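Local structure of PA14 domain-containing protein (Clostridium clariflavum, 6QDI) at residues A224-D229 / A245-I250. The protein probably senses biomass polysaccharides at the cell surface as an RsgI-like anti-sigma factor, through tandem calcium-binding PA14 domains, the part modelled here. Residues are numbered along the deposited sequence; the frame is centred on the assembly and turned at random.
Sequences ASLWID and AKTEAI
L226 sends its CD2 methyl against the CG2 methyl of T247, the two side chains meeting obliquely at 4.1 Å. CG of the leucine lies anti to the backbone N (chi1 -178°), which carries the branch out from strand 223-228 toward the strand of the facing sheet. Two residues further along the same face, I228 brings CG2 to within 4.4 Å of CD1 of I250, a looser methyl-to-methyl approach. The backbones stay well apart, 9.0 Å between CA of L226 and CA of T247, and between these two segments it is side chains that meet. This is the interior of the second PA14 domain, a beta-sandwich: 223-228 belongs to one antiparallel sheet, paired with 231-240 and 257-266, while 242-252 pairs with 212-220 in the other. V260 and L262 of strand 257-266 also pack on L226, and V258 on I228, extending the apolar layer.

T247 divides its side chain between two jobs. With chi1 at 67°, CG2 faces the leucine while OG1 turns back to its own chain and donates to the carbonyl O of E248 at 2.8 Å, approaching 30° off the carbonyl plane. OG1 also hydrogen-bonds with the backbone N of F216 on strand 212-220. That buried hydroxyl thus has two polar partners, which would restrict rotation about chi1 and hold the methyl against L226.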
loop_
_atom_site.group_PDB
_atom_site.type_symbol
_atom_site.label_atom_id
_atom_site.label_comp_id
_atom_site.label_asym_id
_atom_site.label_seq_id
_atom_site.Cartn_x
_atom_site.Cartn_y
_atom_site.Cartn_z
ATOM N N ALA A 224 10.593 -8.456 -14.896
ATOM C CA ALA A 224 9.266 -9.017 -15.083
ATOM C C ALA A 224 9.132 -9.528 -16.484
ATOM O O ALA A 224 9.747 -9.025 -17.423
ATOM C CB ALA A 224 8.175 -8.009 -14.798
ATOM N N SER A 225 8.251 -10.526 -16.622
ATOM C CA SER A 225 7.831 -11.034 -17.914
ATOM C C SER A 225 6.346 -11.324 -17.881
ATOM O O SER A 225 5.839 -11.843 -16.895
ATOM C CB SER A 225 8.602 -12.283 -18.328
ATOM O OG SER A 225 9.973 -11.933 -18.624
ATOM N N LEU A 226 5.671 -10.977 -18.968
ATOM C CA LEU A 226 4.243 -11.202 -19.074
ATOM C C LEU A 226 3.895 -12.034 -20.293
ATOM O O LEU A 226 4.192 -11.648 -21.439
ATOM C CB LEU A 226 3.476 -9.880 -19.195
ATOM C CG LEU A 226 1.961 -10.005 -19.261
ATOM C CD1 LEU A 226 1.367 -10.453 -17.926
ATOM C CD2 LEU A 226 1.339 -8.673 -19.655
ATOM N N TRP A 227 3.234 -13.158 -20.030
ATOM C CA TRP A 227 2.692 -14.066 -21.050
ATOM C C TRP A 227 1.176 -13.900 -21.074
ATOM O O TRP A 227 0.511 -13.989 -20.040
ATOM C CB TRP A 227 3.012 -15.516 -20.690
ATOM C CG TRP A 227 4.453 -15.839 -20.692
ATOM C CD1 TRP A 227 5.388 -15.572 -19.728
ATOM C CD2 TRP A 227 5.178 -16.502 -21.757
ATOM N NE1 TRP A 227 6.618 -16.061 -20.108
ATOM C CE2 TRP A 227 6.522 -16.638 -21.340
ATOM C CE3 TRP A 227 4.810 -17.032 -22.995
ATOM C CZ2 TRP A 227 7.500 -17.240 -22.140
ATOM C CZ3 TRP A 227 5.767 -17.649 -23.781
ATOM C CH2 TRP A 227 7.100 -17.753 -23.344
ATOM N N ILE A 228 0.634 -13.664 -22.261
ATOM C CA ILE A 228 -0.801 -13.491 -22.493
ATOM C C ILE A 228 -1.153 -14.506 -23.578
ATOM O O ILE A 228 -0.609 -14.442 -24.701
ATOM C CB ILE A 228 -1.088 -12.030 -22.974
ATOM C CG1 ILE A 228 -0.854 -11.029 -21.854
ATOM C CG2 ILE A 228 -2.434 -11.923 -23.596
ATOM C CD1 ILE A 228 -1.770 -11.123 -20.674
ATOM N N ASP A 229 -2.029 -15.446 -23.241
ATOM C CA ASP A 229 -2.377 -16.518 -24.177
ATOM C C ASP A 229 -1.152 -17.193 -24.760
ATOM O O ASP A 229 -1.062 -17.515 -25.942
ATOM C CB ASP A 229 -3.366 -16.048 -25.232
ATOM C CG ASP A 229 -4.745 -15.781 -24.666
ATOM O OD1 ASP A 229 -5.124 -16.429 -23.658
ATOM O OD2 ASP A 229 -5.476 -14.937 -25.255
ATOM N N ALA A 245 6.504 -1.309 -18.686
ATOM C CA ALA A 245 6.392 -1.801 -20.052
ATOM C C ALA A 245 4.915 -2.029 -20.333
ATOM O O ALA A 245 4.109 -2.224 -19.408
ATOM C CB ALA A 245 7.166 -3.107 -20.219
ATOM N N LYS A 246 4.553 -2.062 -21.600
ATOM C CA LYS A 246 3.172 -2.267 -21.986
ATOM C C LYS A 246 3.061 -3.171 -23.194
ATOM O O LYS A 246 3.999 -3.294 -24.001
ATOM C CB LYS A 246 2.475 -0.962 -22.237
ATOM C CG LYS A 246 2.992 -0.139 -23.414
ATOM C CD LYS A 246 2.274 1.215 -23.522
ATOM C CE LYS A 246 2.812 2.157 -24.593
ATOM N NZ LYS A 246 3.262 1.516 -25.850
ATOM N N THR A 247 1.883 -3.780 -23.303
ATOM C CA THR A 247 1.541 -4.528 -24.510
ATOM C C THR A 247 1.102 -3.559 -25.609
ATOM O O THR A 247 0.774 -2.407 -25.348
ATOM C CB THR A 247 0.431 -5.566 -24.247
ATOM O OG1 THR A 247 -0.800 -4.918 -23.930
ATOM C CG2 THR A 247 0.817 -6.500 -23.107
ATOM N N GLU A 248 1.001 -4.084 -26.818
ATOM C CA GLU A 248 0.202 -3.450 -27.846
ATOM C C GLU A 248 -1.276 -3.551 -27.459
ATOM O O GLU A 248 -1.655 -4.301 -26.562
ATOM C CB GLU A 248 0.439 -4.133 -29.199
ATOM C CG GLU A 248 1.876 -4.077 -29.647
ATOM C CD GLU A 248 2.336 -2.662 -29.755
ATOM O OE1 GLU A 248 1.730 -1.902 -30.540
ATOM O OE2 GLU A 248 3.289 -2.290 -29.042
ATOM N N ALA A 249 -2.126 -2.787 -28.129
ATOM C CA ALA A 249 -3.570 -2.942 -27.966
ATOM C C ALA A 249 -4.029 -4.297 -28.476
ATOM O O ALA A 249 -3.531 -4.791 -29.523
ATOM C CB ALA A 249 -4.313 -1.841 -28.683
ATOM N N ILE A 250 -4.963 -4.908 -27.753
ATOM C CA ILE A 250 -5.479 -6.213 -28.079
ATOM C C ILE A 250 -7.003 -6.104 -28.044
ATOM O O ILE A 250 -7.575 -5.618 -27.064
ATOM C CB ILE A 250 -5.007 -7.272 -27.064
ATOM C CG1 ILE A 250 -3.471 -7.304 -26.960
ATOM C CG2 ILE A 250 -5.578 -8.628 -27.473
ATOM C CD1 ILE A 250 -2.954 -8.104 -25.786
#